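Local structure of nitroreductase family protein (Clostridium novyi, 3G14) at residues L28-M33 with T116-G121; F48-S53 with E171-D176; V83-P88 with D141-V146. The protein probably acts as an oxidoreductase of the nitroreductase family, whose members generally use a flavin cofactor. All coordinates share one frame; numbering follows the deposited sequence.

Interaction 1. Residues L28-M33 with T116-G121; sequences LKIIDM and TDEGYG. With ACT (acetate ion), chain G.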
ATOM      1  N   LEU B  28      -1.071  -9.958  16.519  1.00 18.61           N
ATOM      2  CA  LEU B  28      -2.454  -9.623  16.301  1.00 20.61           C
ATOM      3  C   LEU B  28      -2.645  -8.098  16.136  1.00 18.96           C
ATOM      4  O   LEU B  28      -3.539  -7.687  15.412  1.00 18.24           O
ATOM      5  CB  LEU B  28      -3.361 -10.247  17.348  1.00 19.22           C
ATOM      6  CG  LEU B  28      -3.385 -11.789  17.340  1.00 21.19           C
ATOM      7  CD1 LEU B  28      -4.198 -12.288  18.516  1.00 23.65           C
ATOM      8  CD2 LEU B  28      -3.935 -12.382  16.024  1.00 20.57           C
ATOM      9  N   LYS B  29      -1.783  -7.286  16.755  1.00 18.77           N
ATOM     10  CA  LYS B  29      -1.783  -5.816  16.544  1.00 20.03           C
ATOM     11  C   LYS B  29      -1.390  -5.449  15.098  1.00 18.95           C
ATOM     12  O   LYS B  29      -2.000  -4.587  14.491  1.00 16.46           O
ATOM     13  CB  LYS B  29      -0.860  -5.089  17.530  1.00 19.52           C
ATOM     14  CG  LYS B  29      -1.431  -4.945  18.937  1.00 25.44           C
ATOM     15  CD  LYS B  29      -0.603  -3.947  19.799  1.00 28.34           C
ATOM     16  CE  LYS B  29       0.566  -4.631  20.512  1.00 36.07           C
ATOM     17  NZ  LYS B  29       1.601  -3.678  21.049  1.00 30.22           N
ATOM     18  N   ILE B  30      -0.389  -6.135  14.551  1.00 18.21           N
ATOM     19  CA  ILE B  30       0.002  -5.979  13.128  1.00 18.42           C
ATOM     20  C   ILE B  30      -1.198  -6.296  12.207  1.00 18.19           C
ATOM     21  O   ILE B  30      -1.535  -5.531  11.273  1.00 15.51           O
ATOM     22  CB  ILE B  30       1.244  -6.866  12.840  1.00 16.86           C
ATOM     23  CG1 ILE B  30       2.432  -6.375  13.692  1.00 20.43           C
ATOM     24  CG2 ILE B  30       1.592  -6.879  11.348  1.00 16.57           C
ATOM     25  CD1 ILE B  30       3.587  -7.392  13.803  1.00 17.98           C
ATOM     26  N   ILE B  31      -1.872  -7.426  12.465  1.00 16.85           N
ATOM     27  CA  ILE B  31      -3.016  -7.780  11.637  1.00 17.47           C
ATOM     28  C   ILE B  31      -4.146  -6.738  11.772  1.00 18.00           C
ATOM     29  O   ILE B  31      -4.817  -6.381  10.798  1.00 16.80           O
ATOM     30  CB  ILE B  31      -3.537  -9.220  11.908  1.00 17.93           C
ATOM     31  CG1 ILE B  31      -2.419 -10.268  11.690  1.00 23.42           C
ATOM     32  CG2 ILE B  31      -4.720  -9.538  10.950  1.00 16.17           C
ATOM     33  CD1 ILE B  31      -1.745 -10.298  10.270  1.00 18.67           C
ATOM     34  N   ASP B  32      -4.397  -6.273  12.995  1.00 14.37           N
ATOM     35  CA  ASP B  32      -5.346  -5.199  13.233  1.00 17.65           C
ATOM     36  C   ASP B  32      -5.035  -3.936  12.417  1.00 16.85           C
ATOM     37  O   ASP B  32      -5.930  -3.329  11.845  1.00 16.56           O
ATOM     38  CB  ASP B  32      -5.381  -4.838  14.713  1.00 17.36           C
ATOM     39  CG  ASP B  32      -6.430  -3.813  15.018  1.00 21.18           C
ATOM     40  OD1 ASP B  32      -7.634  -4.114  14.855  1.00 22.42           O
ATOM     41  OD2 ASP B  32      -6.046  -2.704  15.402  1.00 17.03           O
HETATM   42  N   MSE B  33      -3.764  -3.574  12.335  1.00 16.52           N
HETATM   43  CA  MSE B  33      -3.378  -2.454  11.473  1.00 17.76           C
HETATM   44  C   MSE B  33      -3.790  -2.697  10.023  1.00 16.70           C
HETATM   45  O   MSE B  33      -4.308  -1.810   9.390  1.00 17.91           O
HETATM   46  CB  MSE B  33      -1.903  -2.132  11.648  1.00 17.49           C
HETATM   47  CG  MSE B  33      -1.675  -1.597  13.105  1.00 20.36           C
HETATM   48 SE   MSE B  33       0.162  -1.102  13.409  0.75 22.67          SE
HETATM   49  CE  MSE B  33       0.430  -2.058  15.089  1.00 24.96           C
ATOM     50  N   THR B 116       7.484  -3.302  11.619  1.00 16.08           N
ATOM     51  CA  THR B 116       8.561  -2.391  11.977  1.00 17.84           C
ATOM     52  C   THR B 116       8.305  -1.706  13.332  1.00 16.79           C
ATOM     53  O   THR B 116       9.178  -1.680  14.208  1.00 15.20           O
ATOM     54  CB  THR B 116       8.752  -1.312  10.902  1.00 19.65           C
ATOM     55  OG1 THR B 116       8.916  -1.932   9.613  1.00 22.53           O
ATOM     56  CG2 THR B 116       9.952  -0.427  11.254  1.00 19.41           C
ATOM     57  N   ASP B 117       7.101  -1.159  13.490  1.00 13.71           N
ATOM     58  CA  ASP B 117       6.626  -0.579  14.761  1.00 15.05           C
ATOM     59  C   ASP B 117       6.751  -1.519  15.961  1.00 16.09           C
ATOM     60  O   ASP B 117       7.018  -1.051  17.074  1.00 15.55           O
ATOM     61  CB  ASP B 117       5.161  -0.115  14.557  1.00 17.78           C
ATOM     62  CG  ASP B 117       4.536   0.466  15.790  1.00 20.40           C
ATOM     63  OD1 ASP B 117       5.013   1.501  16.264  1.00 18.88           O
ATOM     64  OD2 ASP B 117       3.558  -0.128  16.284  1.00 20.96           O
ATOM     65  N   GLU B 118       6.513  -2.812  15.749  1.00 16.47           N
ATOM     66  CA  GLU B 118       6.563  -3.832  16.816  1.00 18.17           C
ATOM     67  C   GLU B 118       7.956  -4.459  16.983  1.00 18.69           C
ATOM     68  O   GLU B 118       8.143  -5.343  17.817  1.00 20.62           O
ATOM     69  CB  GLU B 118       5.511  -4.931  16.568  1.00 17.70           C
ATOM     70  CG  GLU B 118       4.045  -4.469  16.520  1.00 17.74           C
ATOM     71  CD  GLU B 118       3.539  -3.782  17.769  1.00 30.73           C
ATOM     72  OE1 GLU B 118       4.095  -4.019  18.848  1.00 22.10           O
ATOM     73  OE2 GLU B 118       2.546  -3.021  17.649  1.00 29.33           O
ATOM     74  N   GLY B 119       8.934  -3.980  16.214  1.00 17.35           N
ATOM     75  CA  GLY B 119      10.321  -4.384  16.383  1.00 17.04           C
ATOM     76  C   GLY B 119      10.692  -5.601  15.574  1.00 18.02           C
ATOM     77  O   GLY B 119      11.671  -6.301  15.898  1.00 19.42           O
ATOM     78  N   TYR B 120       9.909  -5.841  14.518  1.00 18.04           N
ATOM     79  CA  TYR B 120      10.104  -6.966  13.616  1.00 17.34           C
ATOM     80  C   TYR B 120      10.511  -6.515  12.214  1.00 18.06           C
ATOM     81  O   TYR B 120      10.034  -5.513  11.706  1.00 23.06           O
ATOM     82  CB  TYR B 120       8.830  -7.828  13.544  1.00 17.68           C
ATOM     83  CG  TYR B 120       8.426  -8.469  14.863  1.00 13.41           C
ATOM     84  CD1 TYR B 120       9.342  -9.188  15.621  1.00 15.93           C
ATOM     85  CD2 TYR B 120       7.115  -8.370  15.323  1.00 20.21           C
ATOM     86  CE1 TYR B 120       8.964  -9.771  16.833  1.00 18.80           C
ATOM     87  CE2 TYR B 120       6.717  -8.952  16.531  1.00 20.59           C
ATOM     88  CZ  TYR B 120       7.648  -9.647  17.285  1.00 18.29           C
ATOM     89  OH  TYR B 120       7.255 -10.224  18.471  1.00 19.50           O
ATOM     90  N   GLY B 121      11.391  -7.295  11.601  1.00 21.39           N
ATOM     91  CA  GLY B 121      11.775  -7.144  10.211  1.00 20.77           C
ATOM     92  C   GLY B 121      10.798  -7.847   9.256  1.00 17.64           C
ATOM     93  O   GLY B 121      10.158  -8.823   9.609  1.00 16.14           O
TER
HETATM   94  C   ACT G 195       1.906  -0.063  19.681  1.00 40.44           C
HETATM   95  O   ACT G 195       2.703   0.443  18.865  1.00 39.94           O
HETATM   96  OXT ACT G 195       1.832  -1.303  19.645  1.00 41.38           O
HETATM   97  CH3 ACT G 195       1.066   0.747  20.624  1.00 39.35           C
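Side-chain packing between helix 24-35 and the end of helix 99-117, with the turn that follows it, makes this contact, partly buried at its apolar end and polar where Lys-29 meets Glu-118. Glu-118 CG stands anti to the carbonyl carbon (chi1 -60°), 3.8 Å from Ile-30 CG1, the two chains running past each other in opposite directions; a bend about CB-CG (chi2 -59°) turns the carboxylate toward Lys-29 and Met-33. Ile-30 CD1 reaches the edge of the Tyr-120 ring, 4.0 Å from CD2, while the hydroxyl of that ring bonds to the backbone N of Asp-23. Lys-29 crosses Glu-118 nearly at a right angle; its NZ makes a salt bridge to OE1 of Glu-118 whose hydrogen bond, at 3.3 Å, is weak. A shorter bond, 2.8 Å, runs from Lys-29 NZ to OXT of an acetate ion, probably from the crystallisation liquor. Selenomethionine Met-33 places its methyl CE 3.5 Å from Glu-118 OE2, and Tyr-5 of the second subunit packs on both Lys-29 and Met-33. Helix 24-35 packs on the turn where a Schellman motif, with Gly-119 at positive phi (89°), ends helix 99-117.

Interaction 2. Residues F48-S53 with E171-D176; sequences FIVVES and EYLYID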
ATOM      1  N   PHE B  48      -5.122 -13.207   5.077  1.00 14.75           N
ATOM      2  CA  PHE B  48      -3.716 -13.477   5.403  1.00 17.11           C
ATOM      3  C   PHE B  48      -3.596 -14.881   5.953  1.00 15.89           C
ATOM      4  O   PHE B  48      -4.402 -15.296   6.820  1.00 19.05           O
ATOM      5  CB  PHE B  48      -3.206 -12.442   6.435  1.00 14.51           C
ATOM      6  CG  PHE B  48      -3.300 -11.059   5.914  1.00 13.34           C
ATOM      7  CD1 PHE B  48      -2.365 -10.607   4.969  1.00 19.71           C
ATOM      8  CD2 PHE B  48      -4.345 -10.216   6.301  1.00 20.24           C
ATOM      9  CE1 PHE B  48      -2.462  -9.342   4.400  1.00 18.20           C
ATOM     10  CE2 PHE B  48      -4.441  -8.918   5.744  1.00 24.08           C
ATOM     11  CZ  PHE B  48      -3.495  -8.485   4.800  1.00 20.70           C
ATOM     12  N   ILE B  49      -2.599 -15.609   5.462  1.00 14.81           N
ATOM     13  CA  ILE B  49      -2.221 -16.894   6.077  1.00 14.78           C
ATOM     14  C   ILE B  49      -0.902 -16.664   6.810  1.00 16.17           C
ATOM     15  O   ILE B  49       0.096 -16.197   6.210  1.00 15.94           O
ATOM     16  CB  ILE B  49      -2.038 -18.006   5.048  1.00 14.52           C
ATOM     17  CG1 ILE B  49      -3.251 -18.099   4.117  1.00 12.35           C
ATOM     18  CG2 ILE B  49      -1.703 -19.350   5.729  1.00 14.54           C
ATOM     19  CD1 ILE B  49      -3.012 -19.085   2.905  1.00 15.99           C
ATOM     20  N   VAL B  50      -0.916 -16.945   8.112  1.00 15.79           N
ATOM     21  CA  VAL B  50       0.307 -16.989   8.919  1.00 15.58           C
ATOM     22  C   VAL B  50       0.917 -18.376   8.735  1.00 15.55           C
ATOM     23  O   VAL B  50       0.300 -19.379   9.056  1.00 13.35           O
ATOM     24  CB  VAL B  50       0.042 -16.700  10.422  1.00 17.22           C
ATOM     25  CG1 VAL B  50       1.320 -16.937  11.297  1.00 19.05           C
ATOM     26  CG2 VAL B  50      -0.489 -15.285  10.615  1.00 14.21           C
ATOM     27  N   VAL B  51       2.115 -18.441   8.186  1.00 14.85           N
ATOM     28  CA  VAL B  51       2.757 -19.752   7.976  1.00 15.67           C
ATOM     29  C   VAL B  51       3.858 -19.979   9.018  1.00 16.67           C
ATOM     30  O   VAL B  51       4.905 -19.271   8.998  1.00 17.34           O
ATOM     31  CB  VAL B  51       3.350 -19.907   6.558  1.00 17.09           C
ATOM     32  CG1 VAL B  51       4.036 -21.276   6.432  1.00 14.64           C
ATOM     33  CG2 VAL B  51       2.276 -19.644   5.484  1.00 18.39           C
ATOM     34  N   GLU B  52       3.631 -20.968   9.899  1.00 17.58           N
ATOM     35  CA  GLU B  52       4.586 -21.325  10.969  1.00 17.50           C
ATOM     36  C   GLU B  52       5.265 -22.670  10.758  1.00 18.60           C
ATOM     37  O   GLU B  52       6.337 -22.897  11.315  1.00 18.33           O
ATOM     38  CB  GLU B  52       3.925 -21.342  12.359  1.00 19.58           C
ATOM     39  CG  GLU B  52       3.428 -19.970  12.813  1.00 20.83           C
ATOM     40  CD  GLU B  52       3.004 -19.893  14.292  1.00 25.88           C
ATOM     41  OE1 GLU B  52       3.214 -20.852  15.072  1.00 34.86           O
ATOM     42  OE2 GLU B  52       2.464 -18.828  14.668  1.00 28.28           O
ATOM     43  N   SER B  53       4.607 -23.578  10.034  1.00 17.85           N
ATOM     44  CA  SER B  53       5.148 -24.930   9.817  1.00 17.84           C
ATOM     45  C   SER B  53       6.421 -24.868   9.003  1.00 15.88           C
ATOM     46  O   SER B  53       6.416 -24.309   7.902  1.00 14.82           O
ATOM     47  CB  SER B  53       4.132 -25.772   9.060  1.00 18.79           C
ATOM     48  OG  SER B  53       4.707 -26.975   8.585  1.00 18.05           O
ATOM     49  N   GLU B 171     -12.105 -13.795  10.771  1.00 22.60           N
ATOM     50  CA  GLU B 171     -12.545 -14.168   9.400  1.00 23.35           C
ATOM     51  C   GLU B 171     -11.459 -13.965   8.313  1.00 21.08           C
ATOM     52  O   GLU B 171     -11.646 -14.361   7.163  1.00 23.44           O
ATOM     53  CB  GLU B 171     -13.746 -13.317   8.976  1.00 22.10           C
ATOM     54  N   TYR B 172     -10.356 -13.328   8.674  1.00 19.71           N
ATOM     55  CA  TYR B 172      -9.379 -12.860   7.677  1.00 18.26           C
ATOM     56  C   TYR B 172      -7.959 -13.338   7.952  1.00 17.26           C
ATOM     57  O   TYR B 172      -7.044 -12.910   7.271  1.00 16.44           O
ATOM     58  CB  TYR B 172      -9.394 -11.332   7.589  1.00 15.74           C
ATOM     59  CG  TYR B 172     -10.713 -10.758   7.141  1.00 20.08           C
ATOM     60  CD1 TYR B 172     -11.005 -10.595   5.789  1.00 25.00           C
ATOM     61  CD2 TYR B 172     -11.679 -10.370   8.080  1.00 26.19           C
ATOM     62  CE1 TYR B 172     -12.237 -10.063   5.371  1.00 26.40           C
ATOM     63  CE2 TYR B 172     -12.909  -9.823   7.673  1.00 25.53           C
ATOM     64  CZ  TYR B 172     -13.180  -9.694   6.313  1.00 25.27           C
ATOM     65  OH  TYR B 172     -14.385  -9.177   5.909  1.00 27.21           O
ATOM     66  N   LEU B 173      -7.801 -14.230   8.932  1.00 17.88           N
ATOM     67  CA  LEU B 173      -6.496 -14.704   9.392  1.00 16.72           C
ATOM     68  C   LEU B 173      -6.502 -16.217   9.621  1.00 18.64           C
ATOM     69  O   LEU B 173      -7.247 -16.751  10.467  1.00 17.55           O
ATOM     70  CB  LEU B 173      -6.125 -14.016  10.677  1.00 16.56           C
ATOM     71  CG  LEU B 173      -4.702 -14.210  11.199  1.00 17.17           C
ATOM     72  CD1 LEU B 173      -3.704 -13.531  10.308  1.00 14.35           C
ATOM     73  CD2 LEU B 173      -4.741 -13.603  12.624  1.00 15.23           C
ATOM     74  N   TYR B 174      -5.653 -16.889   8.865  1.00 15.42           N
ATOM     75  CA  TYR B 174      -5.515 -18.318   8.870  1.00 14.09           C
ATOM     76  C   TYR B 174      -4.141 -18.727   9.377  1.00 14.49           C
ATOM     77  O   TYR B 174      -3.188 -17.916   9.380  1.00 15.40           O
ATOM     78  CB  TYR B 174      -5.747 -18.861   7.457  1.00 14.34           C
ATOM     79  CG  TYR B 174      -7.123 -18.590   6.872  1.00 15.02           C
ATOM     80  CD1 TYR B 174      -8.288 -18.763   7.643  1.00 15.94           C
ATOM     81  CD2 TYR B 174      -7.271 -18.177   5.535  1.00 16.18           C
ATOM     82  CE1 TYR B 174      -9.566 -18.546   7.090  1.00 19.26           C
ATOM     83  CE2 TYR B 174      -8.540 -17.959   4.979  1.00 15.30           C
ATOM     84  CZ  TYR B 174      -9.676 -18.157   5.748  1.00 18.92           C
ATOM     85  OH  TYR B 174     -10.915 -17.917   5.189  1.00 19.45           O
ATOM     86  N   ILE B 175      -4.024 -19.990   9.782  1.00 15.23           N
ATOM     87  CA  ILE B 175      -2.733 -20.577  10.203  1.00 15.63           C
ATOM     88  C   ILE B 175      -2.446 -21.787   9.329  1.00 15.89           C
ATOM     89  O   ILE B 175      -3.240 -22.745   9.313  1.00 15.32           O
ATOM     90  CB  ILE B 175      -2.702 -20.952  11.728  1.00 14.72           C
ATOM     91  CG1 ILE B 175      -1.371 -21.579  12.150  1.00 17.91           C
ATOM     92  CG2 ILE B 175      -3.881 -21.887  12.117  1.00 15.66           C
ATOM     93  CD1 ILE B 175      -0.144 -20.728  12.012  1.00 23.79           C
ATOM     94  N   ASP B 176      -1.337 -21.692   8.593  1.00 15.81           N
ATOM     95  CA  ASP B 176      -0.717 -22.754   7.765  1.00 15.70           C
ATOM     96  C   ASP B 176      -1.508 -23.160   6.510  1.00 17.61           C
ATOM     97  O   ASP B 176      -0.912 -23.566   5.498  1.00 16.84           O
ATOM     98  CB  ASP B 176      -0.372 -24.008   8.597  1.00 18.88           C
ATOM     99  CG  ASP B 176       0.813 -23.798   9.542  1.00 19.69           C
ATOM    100  OD1 ASP B 176       1.657 -22.910   9.281  1.00 18.06           O
ATOM    101  OD2 ASP B 176       0.894 -24.533  10.538  1.00 20.34           O
TER
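A parallel pairing of strands, in which 173-175 forms one of the two outermost strands within the chain's mixed sheet, beside 46-51, illustrates how a C-terminal segment can complete a sheet begun much earlier in the sequence. Four backbone bonds hold the pair in the staggered pattern of parallel strands: Phe-48 N to Tyr-172 O, Tyr-174 N to Phe-48 O, Val-50 N to Tyr-174 O at 2.8 Å, and Asp-176 N to Val-50 O. The short strand axes are turned 29° from one another.

Beyond the last bridge the side chain of Asp-176 takes over from the backbone. Although its CB starts away from the partner, the carboxylate returns, and OD1 accepts from two successive amides, Glu-52 N at 2.8 Å, nearly along the C-O axis, and Ser-53 N at 3.1 Å, on the syn side and 31° out of the carboxylate plane. Two N-H groups thus grip one oxygen just where helix 54-63 is about to start, Ser-53 being its N-cap residue.

On one face lie Phe-48, Val-50, Leu-173 and Ile-175. Leu-173 CD1 touches Val-50 CG2 at 3.7 Å, and Ile-175, with CG1 anti to its N (chi1 179°), brings CD1 to 3.3 Å from Val-50 O and against Glu-52 CG at 3.7 Å. Leu-173 also packs on Leu-28 and Ile-31 of helix 24-35. On the other face, Ile-49 CG1 approaches the Tyr-174 ring at its edge, and Trp-178 meets that ring edge-to-face. Ile-49 CG2 lies 3.7 Å from Asp-176 N. The whole is a parallel edge-strand pairing in an alpha-beta sheet, extended at its end by an aspartate bound to the amides of the turn into a helix.

Interaction 3. Residues V83-P88 with D141-V146; sequences VAVANP and DNLRVV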
ATOM      1  N   VAL B  83       1.376 -14.519   4.297  1.00 14.68           N
ATOM      2  CA  VAL B  83       1.039 -14.575   2.863  1.00 12.09           C
ATOM      3  C   VAL B  83      -0.309 -13.855   2.605  1.00 13.62           C
ATOM      4  O   VAL B  83      -1.313 -14.160   3.290  1.00 16.62           O
ATOM      5  CB  VAL B  83       0.886 -16.053   2.410  1.00 15.13           C
ATOM      6  CG1 VAL B  83       0.557 -16.150   0.929  1.00 16.45           C
ATOM      7  CG2 VAL B  83       2.154 -16.866   2.711  1.00 14.19           C
ATOM      8  N   ALA B  84      -0.316 -12.927   1.650  1.00 14.65           N
ATOM      9  CA  ALA B  84      -1.507 -12.147   1.345  1.00 13.71           C
ATOM     10  C   ALA B  84      -2.183 -12.744   0.110  1.00 16.02           C
ATOM     11  O   ALA B  84      -1.589 -12.774  -0.955  1.00 15.67           O
ATOM     12  CB  ALA B  84      -1.165 -10.669   1.157  1.00 13.63           C
ATOM     13  N   VAL B  85      -3.442 -13.186   0.271  1.00 17.02           N
ATOM     14  CA  VAL B  85      -4.204 -13.889  -0.755  1.00 16.23           C
ATOM     15  C   VAL B  85      -5.476 -13.079  -1.070  1.00 17.94           C
ATOM     16  O   VAL B  85      -6.211 -12.669  -0.178  1.00 16.42           O
ATOM     17  CB  VAL B  85      -4.585 -15.309  -0.269  1.00 17.93           C
ATOM     18  CG1 VAL B  85      -5.398 -16.121  -1.357  1.00 12.29           C
ATOM     19  CG2 VAL B  85      -3.318 -16.089   0.185  1.00 16.90           C
ATOM     20  N   ALA B  86      -5.739 -12.845  -2.337  1.00 15.90           N
ATOM     21  CA  ALA B  86      -6.897 -12.031  -2.752  1.00 16.52           C
ATOM     22  C   ALA B  86      -7.830 -12.700  -3.730  1.00 16.99           C
ATOM     23  O   ALA B  86      -7.456 -13.639  -4.481  1.00 16.55           O
ATOM     24  CB  ALA B  86      -6.447 -10.705  -3.316  1.00 13.58           C
ATOM     25  N   ASN B  87      -9.060 -12.188  -3.719  1.00 17.13           N
ATOM     26  CA  ASN B  87     -10.090 -12.596  -4.629  1.00 17.65           C
ATOM     27  C   ASN B  87     -10.332 -11.501  -5.660  1.00 18.74           C
ATOM     28  O   ASN B  87     -10.985 -10.488  -5.338  1.00 18.58           O
ATOM     29  CB  ASN B  87     -11.382 -12.846  -3.886  1.00 18.36           C
ATOM     30  CG  ASN B  87     -12.489 -13.404  -4.785  1.00 15.60           C
ATOM     31  OD1 ASN B  87     -12.356 -13.565  -6.002  1.00 18.12           O
ATOM     32  ND2 ASN B  87     -13.590 -13.738  -4.156  1.00 30.39           N
ATOM     33  N   PRO B  88      -9.842 -11.700  -6.895  1.00 20.69           N
ATOM     34  CA  PRO B  88      -9.994 -10.683  -7.959  1.00 22.06           C
ATOM     35  C   PRO B  88     -11.432 -10.385  -8.325  1.00 23.28           C
ATOM     36  O   PRO B  88     -11.705  -9.309  -8.824  1.00 23.98           O
ATOM     37  CB  PRO B  88      -9.277 -11.314  -9.151  1.00 23.49           C
ATOM     38  CG  PRO B  88      -8.373 -12.289  -8.579  1.00 25.46           C
ATOM     39  CD  PRO B  88      -9.117 -12.870  -7.413  1.00 21.98           C
ATOM     40  N   ASP B 141      -7.729 -22.341  -6.483  1.00 13.62           N
ATOM     41  CA  ASP B 141      -7.018 -21.855  -7.663  1.00 13.51           C
ATOM     42  C   ASP B 141      -7.649 -20.618  -8.309  1.00 13.37           C
ATOM     43  O   ASP B 141      -7.012 -19.986  -9.140  1.00 16.63           O
ATOM     44  CB  ASP B 141      -6.886 -22.970  -8.709  1.00 14.99           C
ATOM     45  CG  ASP B 141      -5.593 -22.881  -9.528  1.00 22.02           C
ATOM     46  OD1 ASP B 141      -4.657 -22.068  -9.223  1.00 21.74           O
ATOM     47  OD2 ASP B 141      -5.509 -23.669 -10.491  1.00 27.40           O
ATOM     48  N   ASN B 142      -8.867 -20.259  -7.917  1.00 13.61           N
ATOM     49  CA  ASN B 142      -9.491 -18.998  -8.380  1.00 14.98           C
ATOM     50  C   ASN B 142      -9.010 -17.751  -7.599  1.00 17.38           C
ATOM     51  O   ASN B 142      -9.387 -16.650  -7.925  1.00 19.65           O
ATOM     52  CB  ASN B 142     -11.029 -19.090  -8.353  1.00 19.01           C
ATOM     53  CG  ASN B 142     -11.582 -19.314  -6.933  1.00 22.17           C
ATOM     54  OD1 ASN B 142     -11.102 -20.156  -6.207  1.00 21.62           O
ATOM     55  ND2 ASN B 142     -12.524 -18.492  -6.525  1.00 37.74           N
ATOM     56  N   LEU B 143      -8.210 -17.929  -6.563  1.00 15.69           N
ATOM     57  CA  LEU B 143      -7.658 -16.805  -5.830  1.00 16.39           C
ATOM     58  C   LEU B 143      -6.236 -16.510  -6.296  1.00 15.91           C
ATOM     59  O   LEU B 143      -5.658 -17.299  -7.034  1.00 19.42           O
ATOM     60  CB  LEU B 143      -7.683 -17.116  -4.342  1.00 13.93           C
ATOM     61  CG  LEU B 143      -9.092 -17.430  -3.805  1.00 16.18           C
ATOM     62  CD1 LEU B 143      -9.027 -17.898  -2.349  1.00 14.63           C
ATOM     63  CD2 LEU B 143     -10.014 -16.234  -3.923  1.00 15.56           C
ATOM     64  N   ARG B 144      -5.678 -15.379  -5.848  1.00 15.33           N
ATOM     65  CA  ARG B 144      -4.348 -14.930  -6.261  1.00 14.73           C
ATOM     66  C   ARG B 144      -3.482 -14.745  -5.030  1.00 15.93           C
ATOM     67  O   ARG B 144      -3.946 -14.187  -4.039  1.00 15.01           O
ATOM     68  CB  ARG B 144      -4.415 -13.625  -7.075  1.00 17.62           C
ATOM     69  CG  ARG B 144      -5.261 -13.732  -8.362  1.00 21.58           C
ATOM     70  CD  ARG B 144      -4.742 -14.772  -9.357  1.00 26.82           C
ATOM     71  NE  ARG B 144      -3.308 -14.616  -9.642  1.00 30.94           N
ATOM     72  CZ  ARG B 144      -2.774 -13.727 -10.482  1.00 36.59           C
ATOM     73  NH1 ARG B 144      -3.526 -12.888 -11.168  1.00 37.60           N
ATOM     74  NH2 ARG B 144      -1.458 -13.692 -10.643  1.00 33.99           N
ATOM     75  N   VAL B 145      -2.249 -15.246  -5.090  1.00 14.66           N
ATOM     76  CA  VAL B 145      -1.232 -14.949  -4.071  1.00 13.98           C
ATOM     77  C   VAL B 145      -0.550 -13.636  -4.476  1.00 17.09           C
ATOM     78  O   VAL B 145       0.197 -13.582  -5.449  1.00 16.48           O
ATOM     79  CB  VAL B 145      -0.216 -16.121  -3.857  1.00 14.18           C
ATOM     80  CG1 VAL B 145       0.794 -15.781  -2.722  1.00 13.50           C
ATOM     81  CG2 VAL B 145      -0.988 -17.458  -3.597  1.00 16.34           C
ATOM     82  N   VAL B 146      -0.810 -12.582  -3.726  1.00 14.86           N
ATOM     83  CA  VAL B 146      -0.302 -11.257  -4.090  1.00 15.93           C
ATOM     84  C   VAL B 146       1.174 -11.047  -3.705  1.00 16.02           C
ATOM     85  O   VAL B 146       1.994 -10.620  -4.522  1.00 15.90           O
ATOM     86  CB  VAL B 146      -1.227 -10.139  -3.525  1.00 15.66           C
ATOM     87  CG1 VAL B 146      -0.687  -8.707  -3.841  1.00 14.70           C
ATOM     88  CG2 VAL B 146      -2.697 -10.288  -4.009  1.00 14.67           C
TER
HETATM   89  O   HOH W   1     -12.507 -15.730  -7.564  1.00 28.94           O
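Backbone hydrogen bonds join strands 80-86 and 144-151 as antiparallel neighbours. Ala-86 and Arg-144 form a hydrogen-bonded pair, each N giving to the other's O at 2.8 Å, and Val-146 N gives to Ala-84 O at 2.9 Å. Val-85 and Val-145 make the non-hydrogen-bonded pair.

Apolar contacts line both faces. Val-83 CG1 meets Val-145 CG1 at 3.7 Å; the Val-85 and Leu-143 side chains cross at about a right angle, Val-85 CG1 meeting Leu-143 CB at 3.9 Å. The CD2 branch of Leu-143 lies 3.7 Å from Asn-87 CB. On the opposite face Ala-86 CB packs against Val-146 CG2, and the Pro-88 ring sets its CG against Arg-144 CG, 3.4 Å away. Arg-144 NE forms a salt bridge with Glu-130.

Polar side-chain contact runs through a water, which donates to Asn-87 OD1 at 2.7 Å and to Asn-142 O, and accepts from Asn-142 ND2. Asn-87 OD1 also caps helix 88-91 through Glu-89 N.

This antiparallel pair forms one side of the mixed four-stranded sheet, 144-151 outermost within the chain; Tyr-100 of helix 99-117 packs on Ala-86, Pro-88 and Arg-144, Leu-137 of helix 130-137 lies on Val-83, and strand 46-51 flanks 80-86 on its other side.

In the fold
Interactions 2 and 3 are built into the same sheet and are joined by its central strands, 46-51 and 80-86, where Ile-49 O and Val-83 N, 2.8 Å apart, probably share a hydrogen bond. One pairing is parallel, the other antiparallel, and together they add the two outermost strands within the chain, 173-175 and 144-151. Interaction 1 instead joins helix 24-35, which lies against the sheet at interaction 2, to the turn that ends helix 99-117; the nearest atoms of interactions 1 and 3 are about 8 Å apart. Interaction 3 is buried, 1 and 2 partly so, and the charged groups of 1 are partly exposed. Backbone bonds dominate in the sheet contacts; side-chain charge and apolar packing carry interaction 1. Interactions 1 and 3 also touch the second subunit.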